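Alp7A (Bacillus subtilis, PDB 5EC0) binds ADP as a plasmid-encoded, actin-like protein of the bacterial cytoskeleton that probably polymerises into filaments to segregate plasmid DNA. Local coordinates at residues 24-29 with 98-103; 181-186 with 370-375; 252-257 with 292-297; 305-310 with 336-341. All coordinates share one frame; numbering follows the deposited sequence.

Contact 1: residues 24-29 with 98-103; sequences FELPTN and YVTFLA
Leu-26 and Thr-100 meet methyl to methyl. CD1 of Leu-26 comes to 4.3 Å from CG2 of Thr-100; the threonine methyl points roughly at the leucine, while the CG-CD1 bond of Leu-26 is turned well off that line, so the two methyls meet at an angle. In Thr-100, chi1 of -48° sets OG1 beside the backbone N and leaves CG2 anti to that nitrogen, which turns the methyl toward the strand. The hydroxyl is used differently: OG1 is hydrogen-bonded to the carbonyl of Ile-96, one helical turn back, so the polar half of the side chain is held by its own helix while the apolar half faces Leu-26. The other leucine branch, CD2, lies 6.6 Å from Thr-100 CG2. The contact joins strand 22-33 to helix 95-112 in the first lobe of the actin-like fold, where the helix rests on the curved sheet. Ala-103, a turn further along the helix, brings its CB to 5.5 Å from Leu-26 CD1, while Thr-100 also touches Tyr-15 on the neighbouring strand 14-19. After Pro-27 the strand is interrupted, and Thr-28 is oriented the other way: its CB points away from the helix, and only its carbonyl O comes near, 4.4 Å from Thr-100 OG1, too far for a bond. The OG1 of Thr-28 is hydrogen-bonded instead to the backbone O of Gly-11, in the turn that carries the ADP-binding residues Asn-12 and Ser-13, and its side chain lies about 7 Å from the nucleotide.

Contact 2: residues 181-186 with 370-375; sequences SEVARW and EVLSRA
Short helix 185-189 meets the long C-terminal helix 364-386 in what is probably the hinge region between the two lobes, and Trp-186 against Leu-372 carries the junction. CD2 of Leu-372 sits over the five-membered ring of the indole, 3.8 Å from its centroid and only 4° off the normal, a CH-pi contact; the two side chains cross at about a right angle. The other methyl, CD1, lies on the same side of the indole beside its CD1 atom and touches Val-183 CG2 at 3.6 Å. Val-371 packs lower down, with CG1 3.9 Å from Trp-186 CB and CG2 against the tryptophan backbone O. In actin-like folds the chain crosses between the lobes at the base of the nucleotide cleft, and this segment, which follows strand 166-179 of the first sheet, is consistent with such a crossing. On the opposite face of the indole lies Arg-185 NH1, 3.8 Å above the plane, which leaves the ring between a methyl and a guanidinium. That guanidinium is steadied by a salt bridge from NE to Glu-182 OE2 at 2.6 Å, met from above the carboxylate plane, and NH1 is hydrogen-bonded to the carbonyl of Leu-227.

Contact 3: residues 252-257 with 292-297; sequences KEKLLE and TDIIKK
Leu-255 and Ile-294 join the end of helix 243-254 to the first turn of helix 292-313, in the second lobe of the actin-like fold and within the Alp7A C-terminal domain. The contact is chiefly apolar. CD2 of Leu-255 sits at the fork of Ile-294, 4.1 Å from both CG2 and CD1, and the two side chains run past each other in opposite directions. Ile-294 presents two methyls at once because CG2 is anti to the backbone N while CG1 lies beside it (chi1 -70°), with CD1 extended beyond. The second leucine methyl, Leu-255 CD1, is 4.6 Å from Ile-295 CG1, so Ile-295 adds a looser inner wall. Deeper in the lobe, Leu-255 also rests on Leu-265 and Ile-295 on Phe-268, both on helix 262-272, which carries the ADP-binding residues Glu-266 and Tyr-270. Leu-255 is the first residue to leave the helical conformation, and it is buried where its neighbours are exposed; the chain thus drops one side chain inward as the helix ends.

Charged groups take no bonding part across the interface. The ammonium groups of Lys-254 and Lys-297, NZ to NZ, stand 6.9 Å apart, like charges on the solvent side, where any repulsion is probably screened by water. Lys-254 contributes by its aliphatic base alone: its CB is aimed at the other helix before the chain bends off, and CB lies 4.3 Å from Ile-294 CG2.

Contact 4: residues 305-310 with 336-341; sequences IKIAQA and ESISVV
Ile-307 is the residue of helix 292-313 that meets helix 335-346 within these segments. Its CG1 comes to 3.7 Å from Val-341 CG1, the tight point of the contact, the two side chains lying alongside with their ends pointing opposite ways. Val-341 offers this methyl because CG1 is anti to its backbone N (chi1 159°). In Ile-307 the second torsion folds the chain back, chi2 -54°, which swings CD1 off the valine and toward Ile-338, whose CG2 it approaches at 4.3 Å. One isoleucine therefore engages two successive turns of the partner helix, closely at one and more slackly at the other. All three residues are buried, and no hydrogen bond crosses between the segments.

Away from this apolar core the character changes. Ile-305, Ser-339 and Val-340 belong to the exposed sides of their helices and play no part in the packing. Lys-306 is buried, yet its polar end turns from the partner helix: NZ is hydrogen-bonded to Gln-309 OE1 at 2.9 Å, from 42° above the amide carbonyl plane, and forms a salt bridge with Asp-218. Its charge is thus answered by an acid outside the interface.

Beneath the two helices, Ile-307 and Ile-338 both rest on Tyr-326 of strand 322-327, which follows the first helix in the chain and leads to the ADP-binding Gly-329. A helix, a strand and a second helix packed beside the first, over a mixed five-stranded sheet, belong to the second lobe of the actin-like ATPase fold.

Contacts 1 and 4 are buried, contacts 2 and 3 only partly so. Contact 1 stands alone in the first lobe, whereas contacts 3 and 4 share helix 292-313 in the second and are tied directly: Lys-296 NZ of contact 3 makes a 2.9 Å salt bridge with Glu-336 OE1 of contact 4. Contact 2, between residues far apart in the chain, is the one built on an aromatic ring and framed by salt bridges within its segments. The other three rely on aliphatic groups; the most peripheral, contact 3, adds lysines facing solvent, while contact 1 lies nearest the nucleotide. None of the four is held by a hydrogen bond between its segments.

Contact 1: residues 24-29 with 98-103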
loop_
_atom_site.group_PDB
_atom_site.type_symbol
_atom_site.label_atom_id
_atom_site.label_comp_id
_atom_site.label_asym_id
_atom_site.label_seq_id
_atom_site.Cartn_x
_atom_site.Cartn_y
_atom_site.Cartn_z
ATOM N N PHE A 24 9.834 -0.086 -5.236
ATOM C CA PHE A 24 10.010 -1.454 -4.754
ATOM C C PHE A 24 9.106 -1.639 -3.545
ATOM O O PHE A 24 8.597 -0.665 -2.989
ATOM C CB PHE A 24 11.483 -1.781 -4.408
ATOM C CG PHE A 24 12.022 -1.028 -3.222
ATOM C CD1 PHE A 24 11.825 -1.504 -1.930
ATOM C CD2 PHE A 24 12.748 0.144 -3.394
ATOM C CE1 PHE A 24 12.330 -0.817 -0.830
ATOM C CE2 PHE A 24 13.271 0.827 -2.295
ATOM C CZ PHE A 24 13.057 0.342 -1.009
ATOM N N GLU A 25 8.894 -2.891 -3.164
ATOM C CA GLU A 25 8.016 -3.224 -2.057
ATOM C C GLU A 25 8.573 -4.408 -1.270
ATOM O O GLU A 25 9.415 -5.150 -1.760
ATOM C CB GLU A 25 6.601 -3.526 -2.558
ATOM C CG GLU A 25 6.521 -4.481 -3.732
ATOM C CD GLU A 25 5.079 -4.788 -4.141
ATOM O OE1 GLU A 25 4.169 -4.502 -3.349
ATOM O OE2 GLU A 25 4.850 -5.319 -5.254
ATOM N N LEU A 26 8.096 -4.557 -0.043
ATOM C CA LEU A 26 8.590 -5.543 0.906
ATOM C C LEU A 26 7.405 -6.117 1.621
ATOM O O LEU A 26 6.441 -5.394 1.872
ATOM C CB LEU A 26 9.530 -4.916 1.952
ATOM C CG LEU A 26 10.786 -4.134 1.567
ATOM C CD1 LEU A 26 11.340 -3.396 2.785
ATOM C CD2 LEU A 26 11.821 -5.083 0.997
ATOM N N PRO A 27 7.474 -7.404 1.979
ATOM C CA PRO A 27 6.479 -7.975 2.891
ATOM C C PRO A 27 6.439 -7.165 4.181
ATOM O O PRO A 27 7.483 -6.667 4.602
ATOM C CB PRO A 27 6.993 -9.395 3.138
ATOM C CG PRO A 27 7.819 -9.708 1.937
ATOM C CD PRO A 27 8.431 -8.412 1.489
ATOM N N THR A 28 5.266 -7.039 4.794
ATOM C CA THR A 28 5.081 -6.158 5.956
ATOM C C THR A 28 5.711 -6.691 7.251
ATOM O O THR A 28 5.987 -5.930 8.175
ATOM C CB THR A 28 3.564 -5.888 6.181
ATOM O OG1 THR A 28 3.034 -5.208 5.039
ATOM C CG2 THR A 28 3.313 -5.019 7.402
ATOM N N ASN A 29 5.956 -7.993 7.306
ATOM C CA ASN A 29 6.504 -8.637 8.502
ATOM C C ASN A 29 7.758 -8.016 9.086
ATOM O O ASN A 29 8.734 -7.766 8.379
ATOM C CB ASN A 29 6.801 -10.102 8.204
ATOM C CG ASN A 29 5.618 -10.810 7.609
ATOM O OD1 ASN A 29 5.550 -11.012 6.397
ATOM N ND2 ASN A 29 4.660 -11.172 8.453
ATOM N N TYR A 98 8.117 2.283 11.369
ATOM C CA TYR A 98 9.371 3.004 11.510
ATOM C C TYR A 98 10.583 2.106 11.171
ATOM O O TYR A 98 11.483 2.513 10.425
ATOM C CB TYR A 98 9.478 3.557 12.928
ATOM C CG TYR A 98 10.808 4.185 13.261
ATOM C CD1 TYR A 98 11.173 5.417 12.725
ATOM C CD2 TYR A 98 11.686 3.563 14.145
ATOM C CE1 TYR A 98 12.389 5.994 13.028
ATOM C CE2 TYR A 98 12.904 4.141 14.463
ATOM C CZ TYR A 98 13.248 5.354 13.898
ATOM O OH TYR A 98 14.457 5.928 14.212
ATOM N N VAL A 99 10.598 0.889 11.710
ATOM C CA VAL A 99 11.690 -0.047 11.430
ATOM C C VAL A 99 11.693 -0.446 9.946
ATOM O O VAL A 99 12.742 -0.493 9.305
ATOM C CB VAL A 99 11.589 -1.289 12.334
ATOM C CG1 VAL A 99 12.507 -2.424 11.850
ATOM C CG2 VAL A 99 11.913 -0.897 13.784
ATOM N N THR A 100 10.519 -0.701 9.377
ATOM C CA THR A 100 10.471 -1.028 7.958
ATOM C C THR A 100 11.040 0.114 7.096
ATOM O O THR A 100 11.827 -0.127 6.180
ATOM C CB THR A 100 9.047 -1.357 7.512
ATOM O OG1 THR A 100 8.474 -2.289 8.435
ATOM C CG2 THR A 100 9.062 -1.993 6.131
ATOM N N PHE A 101 10.672 1.354 7.415
ATOM C CA PHE A 101 11.187 2.515 6.693
ATOM C C PHE A 101 12.723 2.573 6.710
ATOM O O PHE A 101 13.353 2.842 5.684
ATOM C CB PHE A 101 10.580 3.799 7.284
ATOM C CG PHE A 101 11.468 5.003 7.196
ATOM C CD1 PHE A 101 11.609 5.701 6.004
ATOM C CD2 PHE A 101 12.137 5.474 8.334
ATOM C CE1 PHE A 101 12.422 6.846 5.933
ATOM C CE2 PHE A 101 12.946 6.618 8.276
ATOM C CZ PHE A 101 13.093 7.298 7.080
ATOM N N LEU A 102 13.313 2.306 7.871
ATOM C CA LEU A 102 14.769 2.381 8.033
ATOM C C LEU A 102 15.484 1.342 7.182
ATOM O O LEU A 102 16.472 1.644 6.501
ATOM C CB LEU A 102 15.162 2.198 9.496
ATOM C CG LEU A 102 14.781 3.271 10.507
ATOM C CD1 LEU A 102 15.207 2.840 11.919
ATOM C CD2 LEU A 102 15.404 4.624 10.133
ATOM N N ALA A 103 14.976 0.117 7.240
ATOM C CA ALA A 103 15.500 -0.995 6.450
ATOM C C ALA A 103 15.313 -0.746 4.948
ATOM O O ALA A 103 16.218 -1.001 4.150
ATOM C CB ALA A 103 14.830 -2.309 6.869
#

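Contact 2: residues 181-186 with 370-375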
loop_
_atom_site.group_PDB
_atom_site.type_symbol
_atom_site.label_atom_id
_atom_site.label_comp_id
_atom_site.label_asym_id
_atom_site.label_seq_id
_atom_site.Cartn_x
_atom_site.Cartn_y
_atom_site.Cartn_z
ATOM N N SER A 181 -6.688 6.397 0.814
ATOM C CA SER A 181 -7.920 6.295 0.020
ATOM C C SER A 181 -8.351 7.646 -0.548
ATOM O O SER A 181 -8.606 7.769 -1.749
ATOM C CB SER A 181 -9.056 5.674 0.850
ATOM O OG SER A 181 -8.580 4.563 1.586
ATOM N N GLU A 182 -8.445 8.658 0.310
ATOM C CA GLU A 182 -8.751 10.001 -0.165
ATOM C C GLU A 182 -7.623 10.519 -1.038
ATOM O O GLU A 182 -7.893 11.065 -2.108
ATOM C CB GLU A 182 -9.014 10.963 1.004
ATOM C CG GLU A 182 -9.385 12.398 0.599
ATOM C CD GLU A 182 -8.170 13.287 0.356
ATOM O OE1 GLU A 182 -7.075 12.962 0.857
ATOM O OE2 GLU A 182 -8.304 14.315 -0.339
ATOM N N VAL A 183 -6.367 10.348 -0.604
ATOM C CA VAL A 183 -5.230 10.939 -1.332
ATOM C C VAL A 183 -5.079 10.359 -2.750
ATOM O O VAL A 183 -4.496 10.985 -3.638
ATOM C CB VAL A 183 -3.872 10.757 -0.556
ATOM C CG1 VAL A 183 -3.374 9.318 -0.625
ATOM C CG2 VAL A 183 -2.805 11.698 -1.106
ATOM N N ALA A 184 -5.622 9.167 -2.964
ATOM C CA ALA A 184 -5.534 8.519 -4.257
ATOM C C ALA A 184 -6.212 9.331 -5.355
ATOM O O ALA A 184 -5.953 9.108 -6.536
ATOM C CB ALA A 184 -6.141 7.121 -4.193
ATOM N N ARG A 185 -7.076 10.265 -4.976
ATOM C CA ARG A 185 -7.796 11.022 -5.986
ATOM C C ARG A 185 -6.795 11.839 -6.790
ATOM O O ARG A 185 -7.063 12.163 -7.931
ATOM C CB ARG A 185 -8.897 11.911 -5.367
ATOM C CG ARG A 185 -8.378 13.128 -4.593
ATOM C CD ARG A 185 -9.417 13.747 -3.659
ATOM N NE ARG A 185 -8.790 14.801 -2.861
ATOM C CZ ARG A 185 -8.731 16.096 -3.184
ATOM N NH1 ARG A 185 -9.293 16.557 -4.297
ATOM N NH2 ARG A 185 -8.107 16.941 -2.372
ATOM N N TRP A 186 -5.623 12.128 -6.226
ATOM C CA TRP A 186 -4.653 12.921 -6.970
ATOM C C TRP A 186 -4.036 12.122 -8.118
ATOM O O TRP A 186 -3.621 12.708 -9.122
ATOM C CB TRP A 186 -3.574 13.482 -6.037
ATOM C CG TRP A 186 -4.151 14.596 -5.232
ATOM C CD1 TRP A 186 -4.512 14.558 -3.910
ATOM C CD2 TRP A 186 -4.522 15.909 -5.710
ATOM N NE1 TRP A 186 -5.054 15.761 -3.535
ATOM C CE2 TRP A 186 -5.065 16.607 -4.615
ATOM C CE3 TRP A 186 -4.421 16.549 -6.958
ATOM C CZ2 TRP A 186 -5.512 17.939 -4.721
ATOM C CZ3 TRP A 186 -4.861 17.872 -7.065
ATOM C CH2 TRP A 186 -5.402 18.553 -5.950
ATOM N N GLU A 370 2.767 10.379 -4.816
ATOM C CA GLU A 370 3.800 10.784 -5.759
ATOM C C GLU A 370 3.433 12.131 -6.431
ATOM O O GLU A 370 4.250 13.049 -6.500
ATOM C CB GLU A 370 4.031 9.683 -6.801
ATOM C CG GLU A 370 5.100 10.012 -7.848
ATOM C CD GLU A 370 6.518 10.123 -7.275
ATOM O OE1 GLU A 370 6.771 9.592 -6.173
ATOM O OE2 GLU A 370 7.382 10.745 -7.935
ATOM N N VAL A 371 2.193 12.241 -6.895
ATOM C CA VAL A 371 1.680 13.478 -7.478
ATOM C C VAL A 371 1.819 14.647 -6.501
ATOM O O VAL A 371 2.261 15.735 -6.881
ATOM C CB VAL A 371 0.182 13.334 -7.884
ATOM C CG1 VAL A 371 -0.498 14.725 -8.067
ATOM C CG2 VAL A 371 0.017 12.480 -9.129
ATOM N N LEU A 372 1.443 14.434 -5.241
ATOM C CA LEU A 372 1.556 15.516 -4.268
ATOM C C LEU A 372 3.020 15.903 -4.042
ATOM O O LEU A 372 3.327 17.067 -3.834
ATOM C CB LEU A 372 0.882 15.140 -2.953
ATOM C CG LEU A 372 -0.650 15.176 -3.049
ATOM C CD1 LEU A 372 -1.303 14.888 -1.700
ATOM C CD2 LEU A 372 -1.143 16.535 -3.632
ATOM N N SER A 373 3.926 14.938 -4.103
ATOM C CA SER A 373 5.324 15.243 -3.819
ATOM C C SER A 373 5.942 16.001 -4.997
ATOM O O SER A 373 6.801 16.839 -4.783
ATOM C CB SER A 373 6.120 13.965 -3.488
ATOM O OG SER A 373 6.281 13.143 -4.627
ATOM N N ARG A 374 5.492 15.747 -6.228
ATOM C CA ARG A 374 5.959 16.562 -7.359
ATOM C C ARG A 374 5.423 17.988 -7.301
ATOM O O ARG A 374 6.095 18.914 -7.722
ATOM C CB ARG A 374 5.554 15.970 -8.708
ATOM C CG ARG A 374 5.904 14.523 -8.901
ATOM C CD ARG A 374 7.222 14.306 -9.591
ATOM N NE ARG A 374 7.365 12.870 -9.831
ATOM C CZ ARG A 374 7.712 12.325 -10.991
ATOM N NH1 ARG A 374 7.975 13.096 -12.042
ATOM N NH2 ARG A 374 7.804 11.005 -11.090
ATOM N N ALA A 375 4.200 18.166 -6.821
ATOM C CA ALA A 375 3.639 19.508 -6.750
ATOM C C ALA A 375 4.376 20.262 -5.660
ATOM O O ALA A 375 4.723 21.439 -5.816
ATOM C CB ALA A 375 2.145 19.464 -6.487
#

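Contact 3: residues 252-257 with 292-297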
loop_
_atom_site.group_PDB
_atom_site.type_symbol
_atom_site.label_atom_id
_atom_site.label_comp_id
_atom_site.label_asym_id
_atom_site.label_seq_id
_atom_site.Cartn_x
_atom_site.Cartn_y
_atom_site.Cartn_z
ATOM N N LYS A 252 -10.123 -23.437 3.783
ATOM C CA LYS A 252 -10.397 -24.532 4.711
ATOM C C LYS A 252 -11.619 -25.349 4.290
ATOM O O LYS A 252 -11.753 -26.514 4.671
ATOM C CB LYS A 252 -10.578 -24.002 6.141
ATOM C CG LYS A 252 -9.273 -23.560 6.814
ATOM C CD LYS A 252 -9.474 -23.241 8.292
ATOM C CE LYS A 252 -10.069 -21.848 8.480
ATOM N NZ LYS A 252 -10.116 -21.439 9.915
ATOM N N GLU A 253 -12.503 -24.749 3.498
ATOM C CA GLU A 253 -13.716 -25.445 3.086
ATOM C C GLU A 253 -13.575 -26.165 1.749
ATOM O O GLU A 253 -14.044 -27.294 1.603
ATOM C CB GLU A 253 -14.897 -24.473 3.022
ATOM C CG GLU A 253 -15.452 -24.094 4.389
ATOM C CD GLU A 253 -16.612 -23.124 4.297
ATOM O OE1 GLU A 253 -16.752 -22.466 3.243
ATOM O OE2 GLU A 253 -17.385 -23.020 5.277
ATOM N N LYS A 254 -12.917 -25.535 0.780
ATOM C CA LYS A 254 -12.944 -26.062 -0.582
ATOM C C LYS A 254 -11.581 -26.389 -1.209
ATOM O O LYS A 254 -11.524 -27.028 -2.265
ATOM C CB LYS A 254 -13.691 -25.073 -1.485
ATOM C CG LYS A 254 -15.130 -24.839 -1.056
ATOM C CD LYS A 254 -16.029 -24.484 -2.231
ATOM C CE LYS A 254 -17.493 -24.541 -1.823
ATOM N NZ LYS A 254 -17.731 -23.814 -0.544
ATOM N N LEU A 255 -10.490 -25.970 -0.569
ATOM C CA LEU A 255 -9.170 -26.067 -1.199
ATOM C C LEU A 255 -8.042 -26.548 -0.281
ATOM O O LEU A 255 -6.876 -26.329 -0.581
ATOM C CB LEU A 255 -8.782 -24.704 -1.786
ATOM C CG LEU A 255 -9.615 -24.149 -2.943
ATOM C CD1 LEU A 255 -9.074 -22.800 -3.351
ATOM C CD2 LEU A 255 -9.613 -25.102 -4.134
ATOM N N LEU A 256 -8.385 -27.219 0.814
ATOM C CA LEU A 256 -7.407 -27.686 1.800
ATOM C C LEU A 256 -6.274 -28.509 1.180
ATOM O O LEU A 256 -5.162 -28.564 1.708
ATOM C CB LEU A 256 -8.123 -28.510 2.870
ATOM C CG LEU A 256 -7.767 -28.320 4.342
ATOM C CD1 LEU A 256 -7.568 -26.855 4.673
ATOM C CD2 LEU A 256 -8.882 -28.904 5.182
ATOM N N GLU A 257 -6.576 -29.138 0.052
ATOM C CA GLU A 257 -5.639 -29.988 -0.666
ATOM C C GLU A 257 -4.531 -29.160 -1.308
ATOM O O GLU A 257 -3.412 -29.630 -1.504
ATOM C CB GLU A 257 -6.385 -30.752 -1.754
ATOM C CG GLU A 257 -7.762 -31.228 -1.334
ATOM C CD GLU A 257 -8.539 -31.830 -2.479
ATOM O OE1 GLU A 257 -8.085 -31.711 -3.635
ATOM O OE2 GLU A 257 -9.619 -32.396 -2.229
ATOM N N THR A 292 -10.162 -22.882 -11.503
ATOM C CA THR A 292 -10.801 -21.657 -11.995
ATOM C C THR A 292 -12.231 -21.444 -11.516
ATOM O O THR A 292 -12.561 -20.374 -11.005
ATOM C CB THR A 292 -10.834 -21.606 -13.537
ATOM O OG1 THR A 292 -9.529 -21.886 -14.067
ATOM C CG2 THR A 292 -11.297 -20.232 -14.010
ATOM N N ASP A 293 -13.078 -22.449 -11.710
ATOM C CA ASP A 293 -14.490 -22.350 -11.338
ATOM C C ASP A 293 -14.668 -22.041 -9.854
ATOM O O ASP A 293 -15.482 -21.191 -9.481
ATOM C CB ASP A 293 -15.248 -23.646 -11.672
ATOM C CG ASP A 293 -15.525 -23.810 -13.157
ATOM O OD1 ASP A 293 -15.441 -22.809 -13.911
ATOM O OD2 ASP A 293 -15.849 -24.953 -13.562
ATOM N N ILE A 294 -13.908 -22.740 -9.016
ATOM C CA ILE A 294 -14.049 -22.606 -7.576
ATOM C C ILE A 294 -13.706 -21.189 -7.150
ATOM O O ILE A 294 -14.367 -20.589 -6.296
ATOM C CB ILE A 294 -13.153 -23.614 -6.831
ATOM C CG1 ILE A 294 -13.695 -25.036 -7.028
ATOM C CG2 ILE A 294 -13.040 -23.257 -5.342
ATOM C CD1 ILE A 294 -12.964 -26.078 -6.241
ATOM N N ILE A 295 -12.683 -20.642 -7.783
ATOM C CA ILE A 295 -12.171 -19.360 -7.378
ATOM C C ILE A 295 -13.029 -18.188 -7.890
ATOM O O ILE A 295 -13.416 -17.330 -7.102
ATOM C CB ILE A 295 -10.724 -19.219 -7.832
ATOM C CG1 ILE A 295 -9.872 -20.251 -7.074
ATOM C CG2 ILE A 295 -10.234 -17.815 -7.580
ATOM C CD1 ILE A 295 -8.408 -20.207 -7.375
ATOM N N LYS A 296 -13.351 -18.157 -9.183
ATOM C CA LYS A 296 -14.154 -17.049 -9.712
ATOM C C LYS A 296 -15.512 -16.998 -9.024
ATOM O O LYS A 296 -16.058 -15.923 -8.797
ATOM C CB LYS A 296 -14.332 -17.150 -11.232
ATOM C CG LYS A 296 -13.019 -17.127 -11.987
ATOM C CD LYS A 296 -13.139 -16.561 -13.389
ATOM C CE LYS A 296 -11.757 -16.466 -14.040
ATOM N NZ LYS A 296 -11.710 -15.608 -15.261
ATOM N N LYS A 297 -16.037 -18.164 -8.669
ATOM C CA LYS A 297 -17.310 -18.246 -7.964
ATOM C C LYS A 297 -17.192 -17.610 -6.579
ATOM O O LYS A 297 -18.031 -16.788 -6.196
ATOM C CB LYS A 297 -17.771 -19.695 -7.855
ATOM C CG LYS A 297 -19.091 -19.892 -7.130
ATOM C CD LYS A 297 -19.563 -21.332 -7.264
ATOM C CE LYS A 297 -20.676 -21.657 -6.284
ATOM N NZ LYS A 297 -21.148 -23.065 -6.448
#

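Contact 4: residues 305-310 with 336-341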
loop_
_atom_site.group_PDB
_atom_site.type_symbol
_atom_site.label_atom_id
_atom_site.label_comp_id
_atom_site.label_asym_id
_atom_site.label_seq_id
_atom_site.Cartn_x
_atom_site.Cartn_y
_atom_site.Cartn_z
ATOM N N ILE A 305 -20.954 -8.838 -2.023
ATOM C CA ILE A 305 -20.932 -8.182 -0.724
ATOM C C ILE A 305 -20.300 -6.774 -0.827
ATOM O O ILE A 305 -20.801 -5.828 -0.231
ATOM C CB ILE A 305 -20.180 -9.050 0.314
ATOM C CG1 ILE A 305 -20.949 -10.356 0.569
ATOM C CG2 ILE A 305 -20.022 -8.312 1.627
ATOM C CD1 ILE A 305 -20.071 -11.491 1.059
ATOM N N LYS A 306 -19.227 -6.623 -1.602
ATOM C CA LYS A 306 -18.575 -5.315 -1.714
ATOM C C LYS A 306 -19.464 -4.284 -2.415
ATOM O O LYS A 306 -19.618 -3.160 -1.931
ATOM C CB LYS A 306 -17.231 -5.424 -2.448
ATOM C CG LYS A 306 -16.177 -6.323 -1.805
ATOM C CD LYS A 306 -15.768 -5.885 -0.397
ATOM C CE LYS A 306 -16.560 -6.624 0.674
ATOM N NZ LYS A 306 -16.220 -6.153 2.040
ATOM N N ILE A 307 -20.057 -4.661 -3.544
ATOM C CA ILE A 307 -20.884 -3.728 -4.293
ATOM C C ILE A 307 -22.025 -3.236 -3.413
ATOM O O ILE A 307 -22.322 -2.045 -3.386
ATOM C CB ILE A 307 -21.454 -4.355 -5.582
ATOM C CG1 ILE A 307 -20.328 -4.753 -6.527
ATOM C CG2 ILE A 307 -22.365 -3.367 -6.302
ATOM C CD1 ILE A 307 -19.372 -3.613 -6.849
ATOM N N ALA A 308 -22.636 -4.159 -2.672
ATOM C CA ALA A 308 -23.764 -3.837 -1.799
ATOM C C ALA A 308 -23.339 -2.936 -0.643
ATOM O O ALA A 308 -24.083 -2.040 -0.255
ATOM C CB ALA A 308 -24.413 -5.116 -1.263
ATOM N N GLN A 309 -22.149 -3.177 -0.093
ATOM C CA GLN A 309 -21.615 -2.321 0.960
ATOM C C GLN A 309 -21.437 -0.891 0.452
ATOM O O GLN A 309 -21.866 0.061 1.096
ATOM C CB GLN A 309 -20.273 -2.852 1.475
ATOM C CG GLN A 309 -20.349 -3.864 2.611
ATOM C CD GLN A 309 -18.959 -4.353 3.047
ATOM O OE1 GLN A 309 -17.922 -3.865 2.566
ATOM N NE2 GLN A 309 -18.936 -5.321 3.961
ATOM N N ALA A 310 -20.805 -0.753 -0.711
ATOM C CA ALA A 310 -20.506 0.555 -1.278
ATOM C C ALA A 310 -21.783 1.311 -1.593
ATOM O O ALA A 310 -21.901 2.509 -1.318
ATOM C CB ALA A 310 -19.660 0.412 -2.532
ATOM N N GLU A 336 -12.722 -8.184 -12.842
ATOM C CA GLU A 336 -13.631 -8.961 -13.663
ATOM C C GLU A 336 -14.981 -9.174 -12.951
ATOM O O GLU A 336 -16.053 -9.015 -13.555
ATOM C CB GLU A 336 -12.980 -10.301 -14.021
ATOM C CG GLU A 336 -13.852 -11.269 -14.812
ATOM C CD GLU A 336 -13.231 -12.670 -14.904
ATOM O OE1 GLU A 336 -12.160 -12.901 -14.300
ATOM O OE2 GLU A 336 -13.812 -13.541 -15.578
ATOM N N SER A 337 -14.913 -9.524 -11.671
ATOM C CA SER A 337 -16.090 -9.812 -10.860
ATOM C C SER A 337 -16.984 -8.592 -10.733
ATOM O O SER A 337 -18.210 -8.689 -10.707
ATOM C CB SER A 337 -15.672 -10.281 -9.463
ATOM O OG SER A 337 -15.084 -11.568 -9.511
ATOM N N ILE A 338 -16.344 -7.437 -10.631
ATOM C CA ILE A 338 -17.047 -6.187 -10.473
ATOM C C ILE A 338 -17.827 -5.880 -11.746
ATOM O O ILE A 338 -18.984 -5.448 -11.695
ATOM C CB ILE A 338 -16.074 -5.069 -10.131
ATOM C CG1 ILE A 338 -15.556 -5.285 -8.706
ATOM C CG2 ILE A 338 -16.737 -3.708 -10.293
ATOM C CD1 ILE A 338 -14.304 -4.485 -8.348
ATOM N N SER A 339 -17.209 -6.139 -12.888
ATOM C CA SER A 339 -17.878 -5.905 -14.160
ATOM C C SER A 339 -19.106 -6.808 -14.313
ATOM O O SER A 339 -20.156 -6.350 -14.731
ATOM C CB SER A 339 -16.909 -6.121 -15.315
ATOM O OG SER A 339 -17.596 -6.061 -16.548
ATOM N N VAL A 340 -18.980 -8.078 -13.930
ATOM C CA VAL A 340 -20.075 -9.034 -14.026
ATOM C C VAL A 340 -21.215 -8.692 -13.065
ATOM O O VAL A 340 -22.391 -8.660 -13.450
ATOM C CB VAL A 340 -19.602 -10.479 -13.718
ATOM C CG1 VAL A 340 -20.791 -11.451 -13.757
ATOM C CG2 VAL A 340 -18.508 -10.919 -14.692
ATOM N N VAL A 341 -20.857 -8.449 -11.808
ATOM C CA VAL A 341 -21.852 -8.203 -10.780
ATOM C C VAL A 341 -22.612 -6.898 -11.030
ATOM O O VAL A 341 -23.841 -6.863 -10.893
ATOM C CB VAL A 341 -21.215 -8.181 -9.363
ATOM C CG1 VAL A 341 -22.106 -7.435 -8.376
ATOM C CG2 VAL A 341 -20.928 -9.618 -8.872
#